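Local coordinates for protein acetyl xylan esterase (Paenibacillus sp. R4, PDB 6AGQ) that is a cold-active acetyl xylan esterase of the alpha/beta-hydrolase clan that probably removes acetyl groups from xylan, at residues Tyr14-Thr19 / Cys282-Asn287; Pro206-Leu211 / Ala269-Asp274; Val218-Ser223 / Thr276-Thr281; Lys263-Met268 / Ala290-Val295. All blocks are in the same frame, centred on the assembly; numbering follows the deposited sequence.

Interaction 1. Residues Tyr14-Thr19 / Cys282-Asn287; sequences YKPELT and CFAAYN
The side-chain nitrogen of N287 fastens the loop at Y14 to a helix: N287 ND2 donates to Y14 O at 2.7 Å, a nearly straight bond with 164° at the hydrogen. The acceptor lies close to the plane of the N287 amide, whereas the donor comes to the Y14 carbonyl from above its plane, tilted 44° out of it. With CG of N287 turned anti to the carbonyl carbon (chi1 -73°), the amide swings out to the loop. A leucine in place of N287 would probably leave Y14 O without this donor and the loop backbone less firmly tied to the helix.

Beside the bond lies a small apolar patch. A284 CB meets P16 CG at 3.8 Å and lies 4.1 Å from CE2 of the Y14 ring, while P16 CD sits over the centre of one face of that ring. The extended chain of K15 passes alongside the backbone of N287, its CE 3.5 Å from N287 O.

The hydroxyl of Y14 is held by H213, which fixes the far end of the ring. P16 leans on M256 of helix 255-259. The loop, running between helices 8-11 and 24-36, thus packs on helix 279-286, while F283 and Y286 of that same helix reach strands 265-271 and 293-298.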
loop_
_atom_site.group_PDB
_atom_site.type_symbol
_atom_site.label_atom_id
_atom_site.label_comp_id
_atom_site.label_asym_id
_atom_site.label_seq_id
_atom_site.Cartn_x
_atom_site.Cartn_y
_atom_site.Cartn_z
ATOM N N TYR A 14 -16.671 14.426 -26.404
ATOM C CA TYR A 14 -17.520 14.108 -25.247
ATOM C C TYR A 14 -18.262 15.352 -24.781
ATOM O O TYR A 14 -17.690 16.261 -24.188
ATOM C CB TYR A 14 -16.738 13.472 -24.082
ATOM C CG TYR A 14 -17.632 13.025 -22.927
ATOM C CD1 TYR A 14 -18.767 12.237 -23.142
ATOM C CD2 TYR A 14 -17.342 13.395 -21.611
ATOM C CE1 TYR A 14 -19.577 11.825 -22.081
ATOM C CE2 TYR A 14 -18.146 12.993 -20.549
ATOM C CZ TYR A 14 -19.256 12.221 -20.762
ATOM O OH TYR A 14 -20.066 11.863 -19.661
ATOM N N LYS A 15 -19.552 15.363 -25.041
ATOM C CA LYS A 15 -20.381 16.497 -24.806
ATOM C C LYS A 15 -21.727 15.974 -24.269
ATOM O O LYS A 15 -22.724 15.990 -24.958
ATOM C CB LYS A 15 -20.507 17.267 -26.115
ATOM C CG LYS A 15 -21.242 18.566 -25.949
ATOM C CD LYS A 15 -21.029 19.499 -27.137
ATOM C CE LYS A 15 -21.881 20.715 -26.862
ATOM N NZ LYS A 15 -21.813 21.767 -27.874
ATOM N N PRO A 16 -21.763 15.539 -23.000
ATOM C CA PRO A 16 -23.007 15.022 -22.418
ATOM C C PRO A 16 -24.071 16.110 -22.264
ATOM O O PRO A 16 -23.754 17.293 -22.357
ATOM C CB PRO A 16 -22.553 14.534 -21.027
ATOM C CG PRO A 16 -21.424 15.476 -20.694
ATOM C CD PRO A 16 -20.753 15.811 -21.973
ATOM N N GLU A 17 -25.313 15.716 -22.019
ATOM C CA GLU A 17 -26.452 16.648 -21.918
ATOM C C GLU A 17 -26.320 17.575 -20.688
ATOM O O GLU A 17 -25.837 17.172 -19.618
ATOM C CB GLU A 17 -27.802 15.845 -21.956
ATOM C CG GLU A 17 -28.875 16.169 -20.897
ATOM C CD GLU A 17 -30.144 15.268 -20.947
ATOM O OE1 GLU A 17 -30.117 14.121 -21.457
ATOM O OE2 GLU A 17 -31.207 15.703 -20.452
ATOM N N LEU A 18 -26.707 18.834 -20.834
ATOM C CA LEU A 18 -26.737 19.715 -19.668
ATOM C C LEU A 18 -27.816 19.253 -18.643
ATOM O O LEU A 18 -28.859 18.725 -18.984
ATOM C CB LEU A 18 -26.938 21.181 -20.055
ATOM C CG LEU A 18 -25.833 21.790 -20.929
ATOM C CD1 LEU A 18 -26.269 23.155 -21.475
ATOM C CD2 LEU A 18 -24.519 21.919 -20.155
ATOM N N THR A 19 -27.503 19.447 -17.372
ATOM C CA THR A 19 -28.360 19.074 -16.293
ATOM C C THR A 19 -28.971 20.292 -15.631
ATOM O O THR A 19 -29.645 20.127 -14.611
ATOM C CB THR A 19 -27.515 18.334 -15.261
ATOM O OG1 THR A 19 -26.482 19.216 -14.759
ATOM C CG2 THR A 19 -26.873 17.064 -15.941
ATOM N N CYS A 282 -13.587 17.043 -16.954
ATOM C CA CYS A 282 -12.939 18.268 -17.396
ATOM C C CYS A 282 -13.318 18.552 -18.838
ATOM O O CYS A 282 -13.739 19.681 -19.138
ATOM C CB CYS A 282 -11.443 18.165 -17.185
ATOM S SG CYS A 282 -11.023 18.168 -15.416
ATOM N N PHE A 283 -13.216 17.537 -19.704
ATOM C CA PHE A 283 -13.628 17.640 -21.108
ATOM C C PHE A 283 -15.104 17.983 -21.305
ATOM O O PHE A 283 -15.424 18.839 -22.159
ATOM C CB PHE A 283 -13.209 16.425 -21.952
ATOM C CG PHE A 283 -11.884 16.613 -22.648
ATOM C CD1 PHE A 283 -11.764 17.516 -23.680
ATOM C CD2 PHE A 283 -10.729 15.924 -22.227
ATOM C CE1 PHE A 283 -10.537 17.715 -24.303
ATOM C CE2 PHE A 283 -9.502 16.124 -22.843
ATOM C CZ PHE A 283 -9.408 17.017 -23.882
ATOM N N ALA A 284 -15.974 17.423 -20.466
ATOM C CA ALA A 284 -17.378 17.730 -20.492
ATOM C C ALA A 284 -17.727 19.206 -20.319
ATOM O O ALA A 284 -18.608 19.727 -21.042
ATOM C CB ALA A 284 -18.093 16.905 -19.423
ATOM N N ALA A 285 -17.121 19.877 -19.333
ATOM C CA ALA A 285 -17.232 21.354 -19.241
ATOM C C ALA A 285 -16.537 22.097 -20.430
ATOM O O ALA A 285 -17.184 22.935 -21.078
ATOM C CB ALA A 285 -16.701 21.885 -17.878
ATOM N N TYR A 286 -15.267 21.778 -20.722
ATOM C CA TYR A 286 -14.518 22.346 -21.899
ATOM C C TYR A 286 -15.354 22.302 -23.189
ATOM O O TYR A 286 -15.485 23.282 -23.886
ATOM C CB TYR A 286 -13.189 21.573 -22.122
ATOM C CG TYR A 286 -12.344 22.086 -23.283
ATOM C CD1 TYR A 286 -11.660 23.278 -23.154
ATOM C CD2 TYR A 286 -12.260 21.407 -24.507
ATOM C CE1 TYR A 286 -10.916 23.792 -24.162
ATOM C CE2 TYR A 286 -11.499 21.923 -25.552
ATOM C CZ TYR A 286 -10.821 23.130 -25.360
ATOM O OH TYR A 286 -10.011 23.775 -26.311
ATOM N N ASN A 287 -16.020 21.199 -23.444
ATOM C CA ASN A 287 -16.784 21.044 -24.703
ATOM C C ASN A 287 -18.125 21.791 -24.732
ATOM O O ASN A 287 -18.771 21.843 -25.785
ATOM C CB ASN A 287 -16.987 19.545 -25.025
ATOM C CG ASN A 287 -15.721 18.891 -25.501
ATOM O OD1 ASN A 287 -14.903 19.541 -26.125
ATOM N ND2 ASN A 287 -15.534 17.620 -25.189
#

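Interaction 2. Residues Pro206-Leu211 / Ala269-Asp274; sequences PVFPFL and AITLQD
F208 and A269 meet first through their backbones, F208 N donating to A269 O at 2.9 Å. The same residue, A269, donates its N to P206 O at 3.2 Å. These two bonds frame a single bridge between V207 and A269, where V207 CG1 lies 4.0 Å from A269 CB. With CG1 anti to the backbone N (chi1 173°), the same methyl also sits over the centre of one face of the F208 ring. Further along, F208 CD2 comes within 3.5 Å of T271 OG1, and its CB within 3.6 Å of D274 OD2, ring and carboxylate planes standing 79° apart.

Both strands run out into loops just past the bridge, at the C-terminal ends of strands 203-207 and 265-271, where alpha/beta hydrolases carry their catalytic loops. The type I turn T271 to D274 is consistent with the loop that presents the acid of the triad. A serine in place of F208 would probably leave V207 CG1 without the ring face it rests on and open a gap beside T271.

In the next shell, D274 OD1 accepts from the backbone nitrogens of T276 and C277, H303 meets both the F208 ring and D274, and V207 bonds to the backbone of G183 and S185 in the probable nucleophile elbow.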
loop_
_atom_site.group_PDB
_atom_site.type_symbol
_atom_site.label_atom_id
_atom_site.label_comp_id
_atom_site.label_asym_id
_atom_site.label_seq_id
_atom_site.Cartn_x
_atom_site.Cartn_y
_atom_site.Cartn_z
ATOM N N PRO A 206 -8.989 27.853 -15.861
ATOM C CA PRO A 206 -9.142 26.618 -15.046
ATOM C C PRO A 206 -8.024 25.546 -15.196
ATOM O O PRO A 206 -7.745 25.093 -16.299
ATOM C CB PRO A 206 -10.477 26.086 -15.502
ATOM C CG PRO A 206 -10.601 26.543 -16.900
ATOM C CD PRO A 206 -9.969 27.890 -16.963
ATOM N N VAL A 207 -7.404 25.139 -14.101
ATOM C CA VAL A 207 -6.518 23.971 -14.124
ATOM C C VAL A 207 -7.263 22.773 -13.482
ATOM O O VAL A 207 -7.745 22.854 -12.341
ATOM C CB VAL A 207 -5.168 24.290 -13.413
ATOM C CG1 VAL A 207 -4.292 23.067 -13.272
ATOM C CG2 VAL A 207 -4.397 25.339 -14.200
ATOM N N PHE A 208 -7.321 21.658 -14.198
ATOM C CA PHE A 208 -8.052 20.447 -13.743
ATOM C C PHE A 208 -9.248 20.674 -12.831
ATOM O O PHE A 208 -9.234 20.266 -11.655
ATOM C CB PHE A 208 -7.139 19.282 -13.290
ATOM C CG PHE A 208 -6.010 19.631 -12.375
ATOM C CD1 PHE A 208 -6.230 20.085 -11.068
ATOM C CD2 PHE A 208 -4.698 19.347 -12.760
ATOM C CE1 PHE A 208 -5.164 20.323 -10.196
ATOM C CE2 PHE A 208 -3.627 19.560 -11.898
ATOM C CZ PHE A 208 -3.856 20.052 -10.615
ATOM N N PRO A 209 -10.330 21.295 -13.399
ATOM C CA PRO A 209 -11.373 21.823 -12.569
ATOM C C PRO A 209 -12.207 20.712 -11.901
ATOM O O PRO A 209 -12.613 19.740 -12.558
ATOM C CB PRO A 209 -12.200 22.675 -13.512
ATOM C CG PRO A 209 -11.901 22.164 -14.878
ATOM C CD PRO A 209 -10.504 21.671 -14.811
ATOM N N PHE A 210 -12.375 20.889 -10.589
ATOM C CA PHE A 210 -13.264 20.141 -9.705
ATOM C C PHE A 210 -14.644 20.766 -9.822
ATOM O O PHE A 210 -14.814 21.796 -10.526
ATOM C CB PHE A 210 -12.667 20.244 -8.285
ATOM C CG PHE A 210 -13.416 19.527 -7.236
ATOM C CD1 PHE A 210 -13.539 18.149 -7.261
ATOM C CD2 PHE A 210 -13.948 20.223 -6.158
ATOM C CE1 PHE A 210 -14.226 17.471 -6.257
ATOM C CE2 PHE A 210 -14.658 19.560 -5.180
ATOM C CZ PHE A 210 -14.810 18.182 -5.235
ATOM N N LEU A 211 -15.659 20.104 -9.241
ATOM C CA LEU A 211 -17.056 20.586 -9.329
ATOM C C LEU A 211 -17.654 20.523 -10.739
ATOM O O LEU A 211 -18.512 21.347 -11.090
ATOM C CB LEU A 211 -17.241 22.022 -8.781
ATOM C CG LEU A 211 -16.459 22.338 -7.486
ATOM C CD1 LEU A 211 -16.297 23.832 -7.174
ATOM C CD2 LEU A 211 -17.111 21.599 -6.331
ATOM N N ALA A 269 -6.137 23.532 -18.585
ATOM C CA ALA A 269 -5.284 22.363 -18.371
ATOM C C ALA A 269 -6.055 21.100 -17.969
ATOM O O ALA A 269 -6.893 21.115 -17.041
ATOM C CB ALA A 269 -4.270 22.648 -17.253
ATOM N N ILE A 270 -5.739 19.985 -18.633
ATOM C CA ILE A 270 -6.318 18.687 -18.255
ATOM C C ILE A 270 -5.182 17.691 -18.157
ATOM O O ILE A 270 -4.283 17.664 -19.008
ATOM C CB ILE A 270 -7.324 18.234 -19.303
ATOM C CG1 ILE A 270 -8.400 19.307 -19.473
ATOM C CG2 ILE A 270 -7.899 16.852 -18.965
ATOM C CD1 ILE A 270 -9.432 19.030 -20.565
ATOM N N THR A 271 -5.221 16.881 -17.133
ATOM C CA THR A 271 -4.177 15.927 -16.869
ATOM C C THR A 271 -4.803 14.559 -17.025
ATOM O O THR A 271 -5.803 14.250 -16.367
ATOM C CB THR A 271 -3.604 16.139 -15.435
ATOM O OG1 THR A 271 -4.668 16.375 -14.526
ATOM C CG2 THR A 271 -2.679 17.409 -15.414
ATOM N N LEU A 272 -4.247 13.751 -17.918
ATOM C CA LEU A 272 -4.941 12.537 -18.364
ATOM C C LEU A 272 -4.915 11.377 -17.396
ATOM O O LEU A 272 -5.689 10.472 -17.555
ATOM C CB LEU A 272 -4.404 12.049 -19.704
ATOM C CG LEU A 272 -4.763 12.870 -20.950
ATOM C CD1 LEU A 272 -4.348 12.109 -22.205
ATOM C CD2 LEU A 272 -6.245 13.222 -21.031
ATOM N N GLN A 273 -4.002 11.380 -16.437
ATOM C CA GLN A 273 -3.902 10.328 -15.438
ATOM C C GLN A 273 -4.613 10.727 -14.122
ATOM O O GLN A 273 -4.509 10.019 -13.131
ATOM C CB GLN A 273 -2.412 10.016 -15.110
ATOM C CG GLN A 273 -1.542 9.538 -16.277
ATOM C CD GLN A 273 -2.211 8.497 -17.159
ATOM O OE1 GLN A 273 -2.730 7.480 -16.676
ATOM N NE2 GLN A 273 -2.257 8.777 -18.449
ATOM N N ASP A 274 -5.323 11.854 -14.133
ATOM C CA ASP A 274 -5.950 12.422 -12.935
ATOM C C ASP A 274 -7.116 11.503 -12.491
ATOM O O ASP A 274 -8.066 11.277 -13.255
ATOM C CB ASP A 274 -6.471 13.824 -13.273
ATOM C CG ASP A 274 -6.682 14.714 -12.038
ATOM O OD1 ASP A 274 -7.160 14.178 -10.986
ATOM O OD2 ASP A 274 -6.412 15.969 -12.173
#

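Interaction 3. Residues Val218-Ser223 / Thr276-Thr281; sequences VEIHAS and TCPPST
Where I220 and A222 pack against P278, the end of one helix meets the beginning of another. Helix 214-219 closes in a Schellman motif with H221, at positive phi, as its C-prime residue, and H221 N returns to V218 O at 3.0 Å. P278 occupies the N-cap position of helix 279-286. Taken end to end, 220-223 and 276-280 run in nearly opposed directions, 151° apart, and apolar packing joins them without a hydrogen bond across the two segments.

I220 supplies the longer arm. Its CG1 is placed between the backbone N and the carbonyl carbon (chi1 73°) and the chain then extends, which brings CD1 to the proline ring at P278 CB, 4.0 Å away. The same methyl lies 4.0 Å from S280 OG, a hydroxyl bonded in turn to R216 NE. A222 comes in beside it: its CB touches P278 CG at 3.7 Å and T276 O at 3.8 Å, so the one methyl rests on both the ring and the preceding backbone. Beyond A222 the contact becomes a backbone one, with S223 O 3.7 Å from T276 CA.

Next to this meeting point, S223 shares a backbone bond with I275, the residue just before T276. H221 turns the other way and packs on Q273 of a neighbouring subunit.

The first turn of helix 279-286 is tightened at P278 O, which takes T281 N at 3.0 Å and, in the carbonyl plane, T281 OG1 at 2.7 Å.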
loop_
_atom_site.group_PDB
_atom_site.type_symbol
_atom_site.label_atom_id
_atom_site.label_comp_id
_atom_site.label_asym_id
_atom_site.label_seq_id
_atom_site.Cartn_x
_atom_site.Cartn_y
_atom_site.Cartn_z
ATOM N N VAL A 218 -18.807 10.966 -9.306
ATOM C CA VAL A 218 -19.165 10.024 -8.244
ATOM C C VAL A 218 -19.255 8.573 -8.698
ATOM O O VAL A 218 -18.636 7.726 -8.100
ATOM C CB VAL A 218 -20.500 10.421 -7.576
ATOM C CG1 VAL A 218 -21.002 9.304 -6.658
ATOM C CG2 VAL A 218 -20.329 11.720 -6.771
ATOM N N GLU A 219 -19.989 8.297 -9.777
ATOM C CA GLU A 219 -20.176 6.942 -10.267
ATOM C C GLU A 219 -18.915 6.282 -10.816
ATOM O O GLU A 219 -18.761 5.064 -10.696
ATOM C CB GLU A 219 -21.348 6.857 -11.275
ATOM C CG GLU A 219 -20.983 7.072 -12.739
ATOM C CD GLU A 219 -22.183 7.207 -13.701
ATOM O OE1 GLU A 219 -23.292 7.643 -13.280
ATOM O OE2 GLU A 219 -21.999 6.875 -14.907
ATOM N N ILE A 220 -17.988 7.042 -11.393
ATOM C CA ILE A 220 -16.714 6.431 -11.768
ATOM C C ILE A 220 -15.697 6.399 -10.648
ATOM O O ILE A 220 -14.532 6.056 -10.878
ATOM C CB ILE A 220 -16.127 6.999 -13.082
ATOM C CG1 ILE A 220 -15.560 8.417 -12.920
ATOM C CG2 ILE A 220 -17.175 6.859 -14.188
ATOM C CD1 ILE A 220 -15.048 9.005 -14.222
ATOM N N HIS A 221 -16.127 6.754 -9.436
ATOM C CA HIS A 221 -15.340 6.559 -8.208
ATOM C C HIS A 221 -14.091 7.413 -8.195
ATOM O O HIS A 221 -13.062 6.989 -7.707
ATOM C CB HIS A 221 -14.986 5.079 -8.012
ATOM C CG HIS A 221 -16.183 4.185 -8.016
ATOM N ND1 HIS A 221 -17.170 4.272 -7.056
ATOM C CD2 HIS A 221 -16.566 3.206 -8.870
ATOM C CE1 HIS A 221 -18.114 3.389 -7.326
ATOM N NE2 HIS A 221 -17.772 2.728 -8.419
ATOM N N ALA A 222 -14.189 8.641 -8.706
ATOM C CA ALA A 222 -13.128 9.614 -8.495
ATOM C C ALA A 222 -12.706 9.683 -7.015
ATOM O O ALA A 222 -13.546 9.584 -6.130
ATOM C CB ALA A 222 -13.552 10.971 -8.994
ATOM N N SER A 223 -11.389 9.767 -6.778
ATOM C CA SER A 223 -10.788 9.965 -5.433
ATOM C C SER A 223 -10.894 11.445 -4.984
ATOM O O SER A 223 -11.505 12.281 -5.679
ATOM C CB SER A 223 -9.323 9.547 -5.456
ATOM O OG SER A 223 -9.195 8.224 -5.908
ATOM N N THR A 276 -8.564 12.278 -9.407
ATOM C CA THR A 276 -9.335 13.187 -8.565
ATOM C C THR A 276 -10.333 14.061 -9.309
ATOM O O THR A 276 -11.458 14.190 -8.875
ATOM C CB THR A 276 -8.377 14.010 -7.715
ATOM O OG1 THR A 276 -7.752 13.093 -6.815
ATOM C CG2 THR A 276 -9.102 15.084 -6.913
ATOM N N CYS A 277 -9.882 14.735 -10.368
ATOM C CA CYS A 277 -10.761 15.377 -11.364
ATOM C C CYS A 277 -10.541 14.633 -12.711
ATOM O O CYS A 277 -9.697 15.011 -13.540
ATOM C CB CYS A 277 -10.495 16.879 -11.478
ATOM S SG CYS A 277 -10.416 17.698 -9.848
ATOM N N PRO A 278 -11.271 13.535 -12.896
ATOM C CA PRO A 278 -10.997 12.667 -14.039
ATOM C C PRO A 278 -11.246 13.418 -15.320
ATOM O O PRO A 278 -12.181 14.219 -15.348
ATOM C CB PRO A 278 -12.005 11.536 -13.895
ATOM C CG PRO A 278 -12.493 11.635 -12.487
ATOM C CD PRO A 278 -12.480 13.103 -12.179
ATOM N N PRO A 279 -10.409 13.180 -16.342
ATOM C CA PRO A 279 -10.387 14.006 -17.525
ATOM C C PRO A 279 -11.706 14.056 -18.302
ATOM O O PRO A 279 -11.992 15.080 -18.909
ATOM C CB PRO A 279 -9.248 13.410 -18.339
ATOM C CG PRO A 279 -9.153 12.008 -17.866
ATOM C CD PRO A 279 -9.514 12.017 -16.462
ATOM N N SER A 280 -12.541 13.036 -18.231
ATOM C CA SER A 280 -13.870 13.104 -18.883
ATOM C C SER A 280 -14.765 14.173 -18.311
ATOM O O SER A 280 -15.629 14.734 -19.010
ATOM C CB SER A 280 -14.609 11.784 -18.818
ATOM O OG SER A 280 -14.709 11.303 -17.475
ATOM N N THR A 281 -14.588 14.486 -17.049
ATOM C CA THR A 281 -15.414 15.522 -16.411
ATOM C C THR A 281 -14.891 16.934 -16.785
ATOM O O THR A 281 -15.653 17.870 -16.952
ATOM C CB THR A 281 -15.548 15.323 -14.888
ATOM O OG1 THR A 281 -14.269 15.417 -14.212
ATOM C CG2 THR A 281 -16.229 13.968 -14.605
#

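Interaction 4. Residues Lys263-Met268 / Ala290-Val295; sequences KARTLM and AGPKEV
T266 and K293, L267 and E294, and M268 and V295 pair in register along two parallel strands, the outer members of a beta-alpha-beta unit whose helix is 279-286. Their axes lie 4.7 Å apart and only 7° from exactly parallel, and strand 293-298 is one of the two outermost strands of the sheet within this chain.

Backbone bonds come first. T266 N donates to P292 O at 2.9 Å, E294 N to T266 O at 2.9 Å, and M268 N to E294 O at 3.0 Å. CA-H...O contacts, such as that from R265 to P292 O, accompany this ladder.

Side-chain packing is found on the face of L267 and E294, where L267 CD1 meets E294 CB at 3.9 Å. At the start of the ladder, P292 CB lies over one face of the R265 guanidinium, 3.7 Å from NH1; Y320 adds a cation-pi contact to the same arginine.

Waters complete the polar shell. One donates to A264 O and P292 O and accepts from T266 OG1, so P292 O is gripped twice over. A second, in the guanidinium plane, accepts from R265 NH1 at 2.9 Å and donates to E294 OE1 at 2.7 Å, while E294 OE2 forms a salt bridge with R296.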
loop_
_atom_site.group_PDB
_atom_site.type_symbol
_atom_site.label_atom_id
_atom_site.label_comp_id
_atom_site.label_asym_id
_atom_site.label_seq_id
_atom_site.Cartn_x
_atom_site.Cartn_y
_atom_site.Cartn_z
ATOM N N LYS A 263 -18.500 33.405 -21.847
ATOM C CA LYS A 263 -18.089 34.041 -23.154
ATOM C C LYS A 263 -16.637 34.525 -23.204
ATOM O O LYS A 263 -16.104 34.830 -24.282
ATOM C CB LYS A 263 -18.963 35.261 -23.483
ATOM C CG LYS A 263 -20.339 34.956 -24.055
ATOM C CD LYS A 263 -21.471 35.142 -23.042
ATOM C CE LYS A 263 -22.751 35.692 -23.690
ATOM N NZ LYS A 263 -23.133 34.919 -24.906
ATOM N N ALA A 264 -16.034 34.651 -22.025
ATOM C CA ALA A 264 -14.607 34.756 -21.865
ATOM C C ALA A 264 -13.855 33.717 -22.688
ATOM O O ALA A 264 -14.324 32.620 -22.898
ATOM C CB ALA A 264 -14.219 34.649 -20.342
ATOM N N ARG A 265 -12.678 34.116 -23.154
ATOM C CA ARG A 265 -11.686 33.239 -23.755
ATOM C C ARG A 265 -11.072 32.388 -22.663
ATOM O O ARG A 265 -10.697 32.940 -21.651
ATOM C CB ARG A 265 -10.595 34.087 -24.466
ATOM C CG ARG A 265 -9.459 33.261 -25.036
ATOM C CD ARG A 265 -8.371 34.101 -25.726
ATOM N NE ARG A 265 -8.951 35.035 -26.671
ATOM C CZ ARG A 265 -9.201 34.808 -27.967
ATOM N NH1 ARG A 265 -8.878 33.660 -28.586
ATOM N NH2 ARG A 265 -9.731 35.809 -28.685
ATOM N N THR A 266 -10.947 31.082 -22.879
ATOM C CA THR A 266 -10.593 30.117 -21.817
ATOM C C THR A 266 -9.384 29.257 -22.207
ATOM O O THR A 266 -9.301 28.805 -23.368
ATOM C CB THR A 266 -11.755 29.167 -21.566
ATOM O OG1 THR A 266 -12.916 29.929 -21.259
ATOM C CG2 THR A 266 -11.497 28.225 -20.383
ATOM N N LEU A 267 -8.449 29.084 -21.254
ATOM C CA LEU A 267 -7.289 28.185 -21.370
ATOM C C LEU A 267 -7.434 27.202 -20.253
ATOM O O LEU A 267 -7.201 27.555 -19.057
ATOM C CB LEU A 267 -5.947 28.911 -21.184
ATOM C CG LEU A 267 -4.677 28.008 -21.136
ATOM C CD1 LEU A 267 -4.420 27.372 -22.486
ATOM C CD2 LEU A 267 -3.424 28.741 -20.741
ATOM N N MET A 268 -7.772 25.976 -20.618
ATOM C CA MET A 268 -7.860 24.877 -19.708
ATOM C C MET A 268 -6.706 23.857 -19.744
ATOM O O MET A 268 -6.398 23.341 -20.789
ATOM C CB MET A 268 -9.191 24.157 -19.920
ATOM C CG MET A 268 -9.446 23.176 -18.781
ATOM S SD MET A 268 -10.952 22.237 -18.830
ATOM C CE MET A 268 -12.237 23.509 -18.846
ATOM N N ALA A 290 -18.888 28.406 -24.339
ATOM C CA ALA A 290 -19.516 29.128 -25.426
ATOM C C ALA A 290 -18.468 29.996 -26.192
ATOM O O ALA A 290 -18.599 30.184 -27.409
ATOM C CB ALA A 290 -20.674 29.984 -24.893
ATOM N N GLY A 291 -17.415 30.473 -25.522
ATOM C CA GLY A 291 -16.462 31.407 -26.176
ATOM C C GLY A 291 -15.234 30.688 -26.697
ATOM O O GLY A 291 -15.110 29.504 -26.504
ATOM N N PRO A 292 -14.264 31.415 -27.272
ATOM C CA PRO A 292 -12.980 30.793 -27.659
ATOM C C PRO A 292 -12.258 30.085 -26.533
ATOM O O PRO A 292 -12.325 30.518 -25.379
ATOM C CB PRO A 292 -12.120 31.985 -28.114
ATOM C CG PRO A 292 -13.079 33.142 -28.253
ATOM C CD PRO A 292 -14.208 32.880 -27.318
ATOM N N LYS A 293 -11.528 29.029 -26.874
ATOM C CA LYS A 293 -10.941 28.148 -25.914
ATOM C C LYS A 293 -9.756 27.408 -26.454
ATOM O O LYS A 293 -9.654 27.182 -27.672
ATOM C CB LYS A 293 -11.960 27.117 -25.506
ATOM C CG LYS A 293 -12.440 26.240 -26.671
ATOM C CD LYS A 293 -13.491 25.249 -26.163
ATOM C CE LYS A 293 -13.731 24.128 -27.152
ATOM N NZ LYS A 293 -15.026 24.332 -27.785
ATOM N N GLU A 294 -8.916 26.966 -25.528
ATOM C CA GLU A 294 -7.660 26.281 -25.834
ATOM C C GLU A 294 -7.452 25.368 -24.699
ATOM O O GLU A 294 -7.812 25.724 -23.626
ATOM C CB GLU A 294 -6.482 27.244 -25.805
ATOM C CG GLU A 294 -6.326 28.107 -27.018
ATOM C CD GLU A 294 -5.195 29.137 -26.853
ATOM O OE1 GLU A 294 -5.460 30.323 -27.178
ATOM O OE2 GLU A 294 -4.058 28.780 -26.385
ATOM N N VAL A 295 -6.804 24.249 -24.930
ATOM C CA VAL A 295 -6.602 23.221 -23.937
ATOM C C VAL A 295 -5.111 22.846 -23.898
ATOM O O VAL A 295 -4.466 22.918 -24.909
ATOM C CB VAL A 295 -7.538 22.028 -24.189
ATOM C CG1 VAL A 295 -7.194 21.271 -25.502
ATOM C CG2 VAL A 295 -7.557 21.101 -22.982
HETATM O O HOH W 1 -14.586 30.094 -23.361
HETATM O O HOH W 2 -8.080 31.081 -27.460
#

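How the interactions relate
Helix 279-286 and the strands flanking it tie the four contacts together. Interactions 2 and 4 share strand 265-271, and P206 of the first packs on T266 and M268 of the second. Interactions 1 and 3 use opposite ends of the helix, touching where Y14 CD2 lies 3.4 Å from S280 O. Helix residue C282, in a segment of interaction 1, packs its SG 3.6 Å from P209 CD, in the loop after strand 203-207. Interactions 2 and 3, with centres 10 Å apart, flank the presumed active site: F208 O approaches C277 SG at 3.4 Å, and S185 and H303 lie close by. Interactions 3 and 4 do not touch, their centres about 22 Å apart.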